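Local coordinates for protein toll (Drosophila melanogaster, PDB 4LXR), which serves as the cell-surface receptor for activated spaetzle, signalling in embryonic dorsal-ventral patterning and in antifungal innate immunity, at residues 23-28 with 42-47; 644-649 with 665-670; 337-342 with 361-366. All coordinates share one frame; numbering follows the deposited sequence.

Contact 1: 23-28 with 42-47; sequences SEYEII and IQPKDY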
loop_
_atom_site.group_PDB
_atom_site.type_symbol
_atom_site.label_atom_id
_atom_site.label_comp_id
_atom_site.label_asym_id
_atom_site.label_seq_id
_atom_site.Cartn_x
_atom_site.Cartn_y
_atom_site.Cartn_z
ATOM N N SER A 23 -1.875 -32.619 8.552
ATOM C CA SER A 23 -2.929 -33.590 8.806
ATOM C C SER A 23 -2.948 -34.717 7.766
ATOM O O SER A 23 -3.747 -35.649 7.864
ATOM C CB SER A 23 -4.285 -32.891 8.893
ATOM O OG SER A 23 -4.379 -31.869 7.918
ATOM N N GLU A 24 -2.053 -34.651 6.787
ATOM C CA GLU A 24 -2.052 -35.641 5.713
ATOM C C GLU A 24 -0.860 -36.599 5.736
ATOM O O GLU A 24 -0.018 -36.558 6.631
ATOM C CB GLU A 24 -2.134 -34.945 4.353
ATOM C CG GLU A 24 -0.875 -34.190 3.986
ATOM C CD GLU A 24 -1.071 -33.259 2.810
ATOM O OE1 GLU A 24 -0.054 -32.734 2.299
ATOM O OE2 GLU A 24 -2.239 -33.062 2.394
ATOM N N TYR A 25 -0.805 -37.469 4.735
ATOM C CA TYR A 25 0.289 -38.416 4.596
ATOM C C TYR A 25 0.794 -38.358 3.171
ATOM O O TYR A 25 0.002 -38.276 2.244
ATOM C CB TYR A 25 -0.181 -39.836 4.925
ATOM C CG TYR A 25 -0.741 -39.976 6.321
ATOM C CD1 TYR A 25 0.101 -40.217 7.414
ATOM C CD2 TYR A 25 -2.104 -39.851 6.557
ATOM C CE1 TYR A 25 -0.407 -40.337 8.695
ATOM C CE2 TYR A 25 -2.621 -39.968 7.833
ATOM C CZ TYR A 25 -1.766 -40.212 8.899
ATOM O OH TYR A 25 -2.284 -40.332 10.166
ATOM N N GLU A 26 2.107 -38.375 2.990
ATOM C CA GLU A 26 2.649 -38.492 1.649
ATOM C C GLU A 26 3.293 -39.855 1.472
ATOM O O GLU A 26 4.186 -40.232 2.224
ATOM C CB GLU A 26 3.662 -37.395 1.328
ATOM C CG GLU A 26 4.043 -37.378 -0.150
ATOM C CD GLU A 26 5.355 -36.670 -0.436
ATOM O OE1 GLU A 26 6.418 -37.154 0.016
ATOM O OE2 GLU A 26 5.326 -35.633 -1.129
ATOM N N ILE A 27 2.825 -40.593 0.476
ATOM C CA ILE A 27 3.399 -41.884 0.161
ATOM C C ILE A 27 4.153 -41.817 -1.158
ATOM O O ILE A 27 3.617 -41.319 -2.149
ATOM C CB ILE A 27 2.304 -42.935 0.071
ATOM C CG1 ILE A 27 1.557 -42.997 1.407
ATOM C CG2 ILE A 27 2.903 -44.280 -0.301
ATOM C CD1 ILE A 27 0.390 -43.938 1.427
ATOM N N ILE A 28 5.401 -42.286 -1.179
ATOM C CA ILE A 28 6.117 -42.372 -2.452
ATOM C C ILE A 28 6.512 -43.805 -2.786
ATOM O O ILE A 28 6.833 -44.602 -1.902
ATOM C CB ILE A 28 7.347 -41.424 -2.544
ATOM C CG1 ILE A 28 8.557 -42.010 -1.832
ATOM C CG2 ILE A 28 7.021 -40.046 -1.994
ATOM C CD1 ILE A 28 9.717 -41.043 -1.742
ATOM N N ILE A 42 -2.715 -38.461 1.147
ATOM C CA ILE A 42 -3.915 -38.957 1.792
ATOM C C ILE A 42 -4.332 -38.037 2.927
ATOM O O ILE A 42 -3.550 -37.762 3.849
ATOM C CB ILE A 42 -3.711 -40.383 2.341
ATOM C CG1 ILE A 42 -3.218 -41.319 1.236
ATOM C CG2 ILE A 42 -4.997 -40.901 2.969
ATOM C CD1 ILE A 42 -3.052 -42.764 1.676
ATOM N N GLN A 43 -5.561 -37.546 2.834
ATOM C CA GLN A 43 -6.209 -36.800 3.906
ATOM C C GLN A 43 -7.479 -37.583 4.256
ATOM O O GLN A 43 -8.508 -37.438 3.592
ATOM C CB GLN A 43 -6.528 -35.377 3.447
ATOM C CG GLN A 43 -7.263 -34.512 4.449
ATOM C CD GLN A 43 -6.340 -33.926 5.491
ATOM O OE1 GLN A 43 -5.376 -33.231 5.164
ATOM N NE2 GLN A 43 -6.622 -34.208 6.757
ATOM N N PRO A 44 -7.392 -38.436 5.291
ATOM C CA PRO A 44 -8.380 -39.463 5.659
ATOM C C PRO A 44 -9.816 -38.952 5.674
ATOM O O PRO A 44 -10.070 -37.920 6.290
ATOM C CB PRO A 44 -7.949 -39.865 7.069
ATOM C CG PRO A 44 -6.474 -39.606 7.088
ATOM C CD PRO A 44 -6.282 -38.367 6.265
ATOM N N LYS A 45 -10.715 -39.671 4.993
ATOM C CA LYS A 45 -12.133 -39.309 4.849
ATOM C C LYS A 45 -12.374 -38.160 3.879
ATOM O O LYS A 45 -13.487 -38.000 3.375
ATOM C CB LYS A 45 -12.804 -38.993 6.195
ATOM C CG LYS A 45 -12.841 -40.146 7.179
ATOM C CD LYS A 45 -13.575 -39.749 8.456
ATOM C CE LYS A 45 -13.442 -40.819 9.539
ATOM N NZ LYS A 45 -13.980 -40.381 10.863
ATOM N N ASP A 46 -11.343 -37.361 3.618
ATOM C CA ASP A 46 -11.503 -36.174 2.779
ATOM C C ASP A 46 -11.135 -36.443 1.319
ATOM O O ASP A 46 -11.991 -36.424 0.429
ATOM C CB ASP A 46 -10.690 -35.002 3.343
ATOM C CG ASP A 46 -10.979 -33.684 2.633
ATOM O OD1 ASP A 46 -11.989 -33.595 1.905
ATOM O OD2 ASP A 46 -10.196 -32.725 2.816
ATOM N N TYR A 47 -9.858 -36.692 1.069
ATOM C CA TYR A 47 -9.425 -36.925 -0.296
ATOM C C TYR A 47 -8.163 -37.769 -0.391
ATOM O O TYR A 47 -7.381 -37.879 0.568
ATOM C CB TYR A 47 -9.238 -35.599 -1.026
ATOM C CG TYR A 47 -7.943 -34.886 -0.719
ATOM C CD1 TYR A 47 -7.809 -34.100 0.422
ATOM C CD2 TYR A 47 -6.858 -34.975 -1.588
ATOM C CE1 TYR A 47 -6.623 -33.431 0.695
ATOM C CE2 TYR A 47 -5.668 -34.318 -1.319
ATOM C CZ TYR A 47 -5.558 -33.553 -0.177
ATOM O OH TYR A 47 -4.381 -32.895 0.087
#
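Y25 and I42 face each other as an antiparallel hydrogen-bonded pair, a worked example of how a hairpin can be closely packed on one face and loosely tied on the other. Two backbone bonds hold the pair: Y25 N reaches I42 O at 2.9 Å, and I42 N returns to Y25 O along a straighter path (165° at the hydrogen). The apolar face is the tight one. The CD1 methyls of I27 and I42 meet at 3.6 Å, each carried there by a CG1 that stands anti to its own carbonyl carbon (chi1 -59° and -54°). Farther along, CG of P44 lies in the plane of the Y25 ring, at its edge, 3.9 Å from CE2, and the two side chains cross at about a right angle.

The other side is looser and polar. S23, exposed to solvent, donates from OG to OE1 of Q43 at 3.2 Å; the hydroxyl lies in the amide plane on a lone pair of OE1. Q43 can turn its amide back to S23 because its chain bends at chi2. E24 stretches out beyond CG until OE2 stands 3.2 Å from the hydroxyl oxygen OH of Y47. At the end of the strand the chain forms a classic beta bulge, D46 N and Y47 N both binding Q43 O.

In the amino-terminal part of the receptor, strand 24-29 runs between 17-21 and 38-43. F2 meets the Y25 ring edge-to-face, helix 4-12 packs on Y25 and I27, and E26 reaches the backbone of L16 in the bound spaetzle chain.

Contact 2: 644-649 with 665-670; sequences MELHLE and ESVTSL. With NAG (2-acetamido-2-deoxy-beta-D-glucopyranose), chain K.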
loop_
_atom_site.group_PDB
_atom_site.type_symbol
_atom_site.label_atom_id
_atom_site.label_comp_id
_atom_site.label_asym_id
_atom_site.label_seq_id
_atom_site.Cartn_x
_atom_site.Cartn_y
_atom_site.Cartn_z
ATOM N N MET A 644 27.574 39.332 23.918
ATOM C CA MET A 644 28.073 39.994 22.716
ATOM C C MET A 644 29.570 39.707 22.595
ATOM O O MET A 644 30.371 40.189 23.412
ATOM C CB MET A 644 27.809 41.494 22.806
ATOM C CG MET A 644 28.294 42.314 21.627
ATOM S SD MET A 644 27.724 44.018 21.779
ATOM C CE MET A 644 28.232 44.729 20.213
ATOM N N GLU A 645 29.947 38.907 21.601
ATOM C CA GLU A 645 31.340 38.505 21.446
ATOM C C GLU A 645 32.004 39.319 20.350
ATOM O O GLU A 645 31.552 39.335 19.215
ATOM C CB GLU A 645 31.459 37.017 21.117
ATOM C CG GLU A 645 30.729 36.093 22.060
ATOM C CD GLU A 645 30.960 34.630 21.722
ATOM O OE1 GLU A 645 30.463 33.760 22.469
ATOM O OE2 GLU A 645 31.641 34.348 20.712
ATOM N N LEU A 646 33.083 40.004 20.687
ATOM C CA LEU A 646 33.752 40.824 19.697
ATOM C C LEU A 646 35.048 40.150 19.307
ATOM O O LEU A 646 36.017 40.170 20.054
ATOM C CB LEU A 646 33.994 42.227 20.238
ATOM C CG LEU A 646 34.740 43.237 19.383
ATOM C CD1 LEU A 646 34.067 43.444 17.999
ATOM C CD2 LEU A 646 34.795 44.530 20.161
ATOM N N HIS A 647 35.041 39.521 18.141
ATOM C CA HIS A 647 36.183 38.772 17.646
ATOM C C HIS A 647 37.057 39.619 16.726
ATOM O O HIS A 647 36.671 39.956 15.599
ATOM C CB HIS A 647 35.710 37.481 16.959
ATOM C CG HIS A 647 35.280 36.416 17.924
ATOM N ND1 HIS A 647 36.157 35.495 18.458
ATOM C CD2 HIS A 647 34.073 36.144 18.470
ATOM C CE1 HIS A 647 35.505 34.692 19.279
ATOM N NE2 HIS A 647 34.236 35.061 19.299
ATOM N N LEU A 648 38.234 39.974 17.237
ATOM C CA LEU A 648 39.157 40.848 16.533
ATOM C C LEU A 648 40.543 40.216 16.458
ATOM O O LEU A 648 41.547 40.910 16.298
ATOM C CB LEU A 648 39.205 42.219 17.207
ATOM C CG LEU A 648 37.910 43.044 17.160
ATOM C CD1 LEU A 648 37.993 44.296 18.018
ATOM C CD2 LEU A 648 37.568 43.418 15.724
ATOM N N GLU A 649 40.582 38.889 16.567
ATOM C CA GLU A 649 41.830 38.123 16.500
ATOM C C GLU A 649 42.719 38.427 15.299
ATOM O O GLU A 649 42.240 38.625 14.172
ATOM C CB GLU A 649 41.563 36.614 16.524
ATOM C CG GLU A 649 40.963 36.089 17.808
ATOM C CD GLU A 649 39.447 36.073 17.780
ATOM O OE1 GLU A 649 38.854 35.233 18.495
ATOM O OE2 GLU A 649 38.849 36.894 17.033
ATOM N N GLU A 665 30.066 49.288 24.279
ATOM C CA GLU A 665 29.796 49.380 25.719
ATOM C C GLU A 665 29.095 48.148 26.294
ATOM O O GLU A 665 29.033 47.981 27.511
ATOM C CB GLU A 665 28.952 50.617 26.032
ATOM C CG GLU A 665 27.539 50.577 25.459
ATOM C CD GLU A 665 26.714 51.789 25.856
ATOM O OE1 GLU A 665 27.203 52.603 26.667
ATOM O OE2 GLU A 665 25.577 51.928 25.355
ATOM N N SER A 666 28.563 47.298 25.421
ATOM C CA SER A 666 27.721 46.179 25.841
ATOM C C SER A 666 28.385 44.841 25.587
ATOM O O SER A 666 27.799 43.799 25.848
ATOM C CB SER A 666 26.401 46.208 25.070
ATOM O OG SER A 666 25.922 47.529 24.948
ATOM N N VAL A 667 29.593 44.884 25.032
ATOM C CA VAL A 667 30.378 43.687 24.754
ATOM C C VAL A 667 30.632 42.892 26.036
ATOM O O VAL A 667 31.017 43.460 27.061
ATOM C CB VAL A 667 31.743 44.061 24.129
ATOM C CG1 VAL A 667 32.718 42.874 24.182
ATOM C CG2 VAL A 667 31.560 44.578 22.702
ATOM N N THR A 668 30.402 41.581 25.980
ATOM C CA THR A 668 30.651 40.726 27.137
ATOM C C THR A 668 31.911 39.874 26.970
ATOM O O THR A 668 32.425 39.298 27.930
ATOM C CB THR A 668 29.446 39.816 27.431
ATOM O OG1 THR A 668 29.256 38.905 26.346
ATOM C CG2 THR A 668 28.205 40.641 27.621
ATOM N N SER A 669 32.416 39.799 25.747
ATOM C CA SER A 669 33.568 38.959 25.465
ATOM C C SER A 669 34.471 39.671 24.472
ATOM O O SER A 669 34.051 39.956 23.342
ATOM C CB SER A 669 33.107 37.632 24.862
ATOM O OG SER A 669 33.864 36.553 25.353
ATOM N N LEU A 670 35.695 39.978 24.896
ATOM C CA LEU A 670 36.687 40.586 24.022
ATOM C C LEU A 670 37.739 39.556 23.655
ATOM O O LEU A 670 38.460 39.063 24.518
ATOM C CB LEU A 670 37.364 41.775 24.698
ATOM C CG LEU A 670 36.620 43.105 24.698
ATOM C CD1 LEU A 670 37.323 44.143 25.590
ATOM C CD2 LEU A 670 36.473 43.612 23.261
HETATM C C1 NAG K . 24.947 45.175 30.918
HETATM C C2 NAG K . 24.157 46.272 30.201
HETATM C C3 NAG K . 22.883 46.587 30.977
HETATM C C4 NAG K . 22.066 45.319 31.180
HETATM C C5 NAG K . 22.920 44.231 31.833
HETATM C C6 NAG K . 22.211 42.899 31.914
HETATM C C7 NAG K . 25.379 47.900 28.824
HETATM C C8 NAG K . 26.193 49.160 28.826
HETATM N N2 NAG K . 24.959 47.474 30.021
HETATM O O3 NAG K . 22.112 47.559 30.279
HETATM O O4 NAG K . 20.945 45.605 32.010
HETATM O O5 NAG K . 24.120 44.010 31.075
HETATM O O6 NAG K . 22.253 42.217 30.668
HETATM O O7 NAG K . 25.119 47.289 27.784
#
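M644 and T668 bind each other reciprocally, the principle being that a side-chain hydroxyl can take a backbone acceptor's place where a parallel strand is only beginning. M644 N donates to OG1 of T668 at 3.0 Å and nearly straight (169°), while M644 O accepts from both T668 N and S669 N. T668 N lies in the carbonyl plane on a lone pair; S669 N, 3.1 Å from M644 O, is tilted 28° from that plane. Two residues on from M644, L646 N meets S669 O at 2.8 Å, almost in line with the carbonyl bond.

With OG1 set between its backbone N and carbonyl carbon (chi1 65°), T668 presents the hydroxyl to M644. A valine at T668 would keep the bulk but would probably leave M644 N without this acceptor.

On the inner face the side chains of L646 and L670 lie alongside, pointing the same way, their CD2 methyls 3.6 Å apart. The extended M644 chain crosses V667 at about a right angle and passes SD within 4.0 Å of its CG2. On the other face, CG of E645 rests 4.0 Å from CB of S669. Farther out, H647 bridges two carboxylates in its ring plane, NE2 to E645 OE2 and ND1 to E649 OE1. At the far end, S666 OG donates to O7 of an N-acetylglucosamine.

The contact joins leucine-rich repeats 16 and 17. Strand 618-622 flanks 643-647, with L619 and I621 against M644; 691-693 follows 669-671, with L692 against L670, and the H671 ring stacks on H647.

Contact 3: 337-342 with 361-366; sequences HQVNLL and HTTNLT. With NAG (2-acetamido-2-deoxy-beta-D-glucopyranose), chain L; NAG (2-acetamido-2-deoxy-beta-D-glucopyranose), chain D.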
loop_
_atom_site.group_PDB
_atom_site.type_symbol
_atom_site.label_atom_id
_atom_site.label_comp_id
_atom_site.label_asym_id
_atom_site.label_seq_id
_atom_site.Cartn_x
_atom_site.Cartn_y
_atom_site.Cartn_z
ATOM N N HIS A 337 -34.310 5.716 -10.920
ATOM C CA HIS A 337 -35.096 4.678 -10.256
ATOM C C HIS A 337 -34.279 3.830 -9.271
ATOM O O HIS A 337 -34.829 3.000 -8.550
ATOM C CB HIS A 337 -35.805 3.790 -11.293
ATOM C CG HIS A 337 -36.737 4.545 -12.192
ATOM N ND1 HIS A 337 -38.015 4.895 -11.812
ATOM C CD2 HIS A 337 -36.571 5.032 -13.445
ATOM C CE1 HIS A 337 -38.599 5.563 -12.793
ATOM N NE2 HIS A 337 -37.744 5.661 -13.795
ATOM N N GLN A 338 -32.971 4.057 -9.220
ATOM C CA GLN A 338 -32.100 3.213 -8.409
ATOM C C GLN A 338 -32.073 3.577 -6.911
ATOM O O GLN A 338 -31.031 3.888 -6.343
ATOM C CB GLN A 338 -30.692 3.146 -9.022
ATOM C CG GLN A 338 -30.583 2.144 -10.190
ATOM C CD GLN A 338 -31.469 2.525 -11.360
ATOM O OE1 GLN A 338 -31.330 3.613 -11.914
ATOM N NE2 GLN A 338 -32.408 1.642 -11.725
ATOM N N VAL A 339 -33.232 3.482 -6.275
ATOM C CA VAL A 339 -33.373 3.801 -4.856
ATOM C C VAL A 339 -32.564 2.874 -3.918
ATOM O O VAL A 339 -32.291 3.227 -2.773
ATOM C CB VAL A 339 -34.875 3.833 -4.451
ATOM C CG1 VAL A 339 -35.464 2.409 -4.375
ATOM C CG2 VAL A 339 -35.064 4.573 -3.150
ATOM N N ASN A 340 -32.167 1.703 -4.408
ATOM C CA ASN A 340 -31.456 0.731 -3.574
ATOM C C ASN A 340 -29.984 0.572 -3.923
ATOM O O ASN A 340 -29.330 -0.349 -3.435
ATOM C CB ASN A 340 -32.128 -0.646 -3.655
ATOM C CG ASN A 340 -33.498 -0.662 -3.012
ATOM O OD1 ASN A 340 -33.645 -0.343 -1.834
ATOM N ND2 ASN A 340 -34.518 -1.024 -3.792
ATOM N N LEU A 341 -29.473 1.439 -4.789
ATOM C CA LEU A 341 -28.085 1.340 -5.223
ATOM C C LEU A 341 -27.161 1.551 -4.023
ATOM O O LEU A 341 -27.351 2.495 -3.257
ATOM C CB LEU A 341 -27.813 2.364 -6.319
ATOM C CG LEU A 341 -26.429 2.351 -6.969
ATOM C CD1 LEU A 341 -26.156 1.009 -7.646
ATOM C CD2 LEU A 341 -26.319 3.500 -7.959
ATOM N N LEU A 342 -26.200 0.647 -3.833
ATOM C CA LEU A 342 -25.279 0.732 -2.695
ATOM C C LEU A 342 -23.877 1.165 -3.148
ATOM O O LEU A 342 -23.188 1.919 -2.466
ATOM C CB LEU A 342 -25.186 -0.612 -1.963
ATOM C CG LEU A 342 -26.475 -1.184 -1.367
ATOM C CD1 LEU A 342 -26.203 -2.544 -0.718
ATOM C CD2 LEU A 342 -27.130 -0.196 -0.371
ATOM N N HIS A 361 -31.850 10.461 -6.380
ATOM C CA HIS A 361 -32.687 9.380 -5.853
ATOM C C HIS A 361 -31.898 8.208 -5.265
ATOM O O HIS A 361 -32.484 7.316 -4.662
ATOM C CB HIS A 361 -33.681 8.867 -6.918
ATOM C CG HIS A 361 -34.632 9.914 -7.417
ATOM N ND1 HIS A 361 -34.251 10.913 -8.289
ATOM C CD2 HIS A 361 -35.943 10.125 -7.157
ATOM C CE1 HIS A 361 -35.286 11.693 -8.545
ATOM N NE2 HIS A 361 -36.325 11.239 -7.868
ATOM N N THR A 362 -30.579 8.197 -5.435
ATOM C CA THR A 362 -29.790 7.073 -4.932
ATOM C C THR A 362 -29.441 7.314 -3.483
ATOM O O THR A 362 -28.262 7.397 -3.137
ATOM C CB THR A 362 -28.469 6.917 -5.679
ATOM O OG1 THR A 362 -27.759 8.160 -5.616
ATOM C CG2 THR A 362 -28.709 6.523 -7.132
ATOM N N THR A 363 -30.466 7.409 -2.637
ATOM C CA THR A 363 -30.284 7.866 -1.269
ATOM C C THR A 363 -29.654 6.808 -0.373
ATOM O O THR A 363 -29.275 7.105 0.754
ATOM C CB THR A 363 -31.609 8.367 -0.647
ATOM O OG1 THR A 363 -32.568 7.308 -0.650
ATOM C CG2 THR A 363 -32.159 9.538 -1.439
ATOM N N ASN A 364 -29.534 5.586 -0.883
ATOM C CA ASN A 364 -28.920 4.489 -0.137
ATOM C C ASN A 364 -27.455 4.249 -0.508
ATOM O O ASN A 364 -26.825 3.328 0.009
ATOM C CB ASN A 364 -29.712 3.193 -0.347
ATOM C CG ASN A 364 -30.891 3.075 0.586
ATOM O OD1 ASN A 364 -30.729 3.143 1.797
ATOM N ND2 ASN A 364 -32.092 2.910 0.022
ATOM N N LEU A 365 -26.922 5.058 -1.414
ATOM C CA LEU A 365 -25.550 4.864 -1.886
ATOM C C LEU A 365 -24.571 4.921 -0.722
ATOM O O LEU A 365 -24.597 5.873 0.041
ATOM C CB LEU A 365 -25.173 5.949 -2.897
ATOM C CG LEU A 365 -24.008 5.621 -3.827
ATOM C CD1 LEU A 365 -24.302 4.355 -4.642
ATOM C CD2 LEU A 365 -23.730 6.810 -4.747
ATOM N N THR A 366 -23.713 3.905 -0.588
ATOM C CA THR A 366 -22.716 3.888 0.480
ATOM C C THR A 366 -21.286 4.084 -0.022
ATOM O O THR A 366 -20.428 4.556 0.728
ATOM C CB THR A 366 -22.790 2.600 1.330
ATOM O OG1 THR A 366 -22.491 1.465 0.515
ATOM C CG2 THR A 366 -24.195 2.436 1.940
HETATM C C1 NAG L . -33.184 2.835 0.978
HETATM C C2 NAG L . -33.920 4.176 0.696
HETATM C C3 NAG L . -35.343 4.153 1.256
HETATM C C4 NAG L . -36.092 2.934 0.743
HETATM C C5 NAG L . -35.333 1.686 1.174
HETATM C C6 NAG L . -35.982 0.403 0.709
HETATM C C7 NAG L . -32.853 5.475 2.512
HETATM C C8 NAG L . -32.108 6.731 2.849
HETATM N N2 NAG L . -33.186 5.319 1.222
HETATM O O3 NAG L . -36.020 5.344 0.869
HETATM O O4 NAG L . -37.435 2.916 1.222
HETATM O O5 NAG L . -34.024 1.718 0.586
HETATM O O6 NAG L . -36.132 0.388 -0.706
HETATM O O7 NAG L . -33.130 4.638 3.369
HETATM C C1 NAG D . -22.240 -4.208 -3.501
HETATM C C2 NAG D . -21.312 -5.361 -3.082
HETATM C C3 NAG D . -21.249 -5.467 -1.561
HETATM C C4 NAG D . -20.916 -4.122 -0.926
HETATM C C5 NAG D . -21.865 -3.041 -1.442
HETATM C C6 NAG D . -21.534 -1.650 -0.934
HETATM C C7 NAG D . -21.083 -7.223 -4.662
HETATM C C8 NAG D . -21.642 -8.542 -5.116
HETATM N N2 NAG D . -21.730 -6.629 -3.657
HETATM O O3 NAG D . -20.268 -6.435 -1.204
HETATM O O4 NAG D . -21.076 -4.231 0.484
HETATM O O5 NAG D . -21.802 -2.989 -2.871
HETATM O O6 NAG D . -20.180 -1.290 -1.185
HETATM O O7 NAG D . -20.095 -6.717 -5.187
HETATM O O HOH W 1 -29.217 4.264 -3.443
#
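V339 and N364 meet where two type I turns, Q338 to L341 and T362 to L365, lie one behind the other, and the backbone bond from T366 N to L342 O (2.8 Å) ties the chains just beyond them. The example illustrates how consecutive leucine-rich repeats stack equivalent turns; here the step between them also seats a glycan. N364 carries the glycan on ND2, and the remaining N-H of that amide points to V339 O at 2.8 Å (163°), the acceptor close to the amide plane. This bond probably limits rotation of the glycosylated amide. The first sugar is gripped from two more sides: its N2 donates almost straight to T363 OG1 (175°), and its O6 donates to N340 OD1 at 2.8 Å. T363 can accept because OG1 sits between its backbone N and carbonyl carbon (chi1 60°).

Inward, the contact turns apolar. The side chains of L341 and L365 run side by side in the same direction, CG of L341 lying 3.7 Å from CD1 of L365. CG2 of T362 meets CD2 of the same L341 at 3.9 Å. Between the turns a water accepts from N364 N at 2.9 Å and lies 2.6 Å from L341 O.

Both segments are loops leading into short parallel strands, 337-342 into 343-345 and 361-366 into 367-369. The first turn is held from the preceding coil, the carbonyl oxygens of F311 and S314 accepting from Q338 NE2 and that of T315 from N340 ND2, while L335 and L386 close on T362 and the backbone of T366 is hydrogen-bonded to V390 and T391.

Overall arrangement
The three contacts sample one principle, neighbouring chain segments joined through backbone bonds and a layer of apolar side chains, at widely separated places in the ectodomain. Contact 1 lies near the amino-terminal end, contact 3 within the long leucine-rich-repeat array and contact 2 in a later group of repeats. Centres of contacts 1 and 3 are 50 Å apart, those of 2 and 3 are 78 Å apart and those of 1 and 2 are 90 Å apart; none touches another, the nearest atoms of contacts 1 and 3 still being about 34 Å apart. Only contact 1 touches spaetzle. Contacts 2 and 3 meet sugars instead, and contact 3 includes the glycosylated asparagine itself.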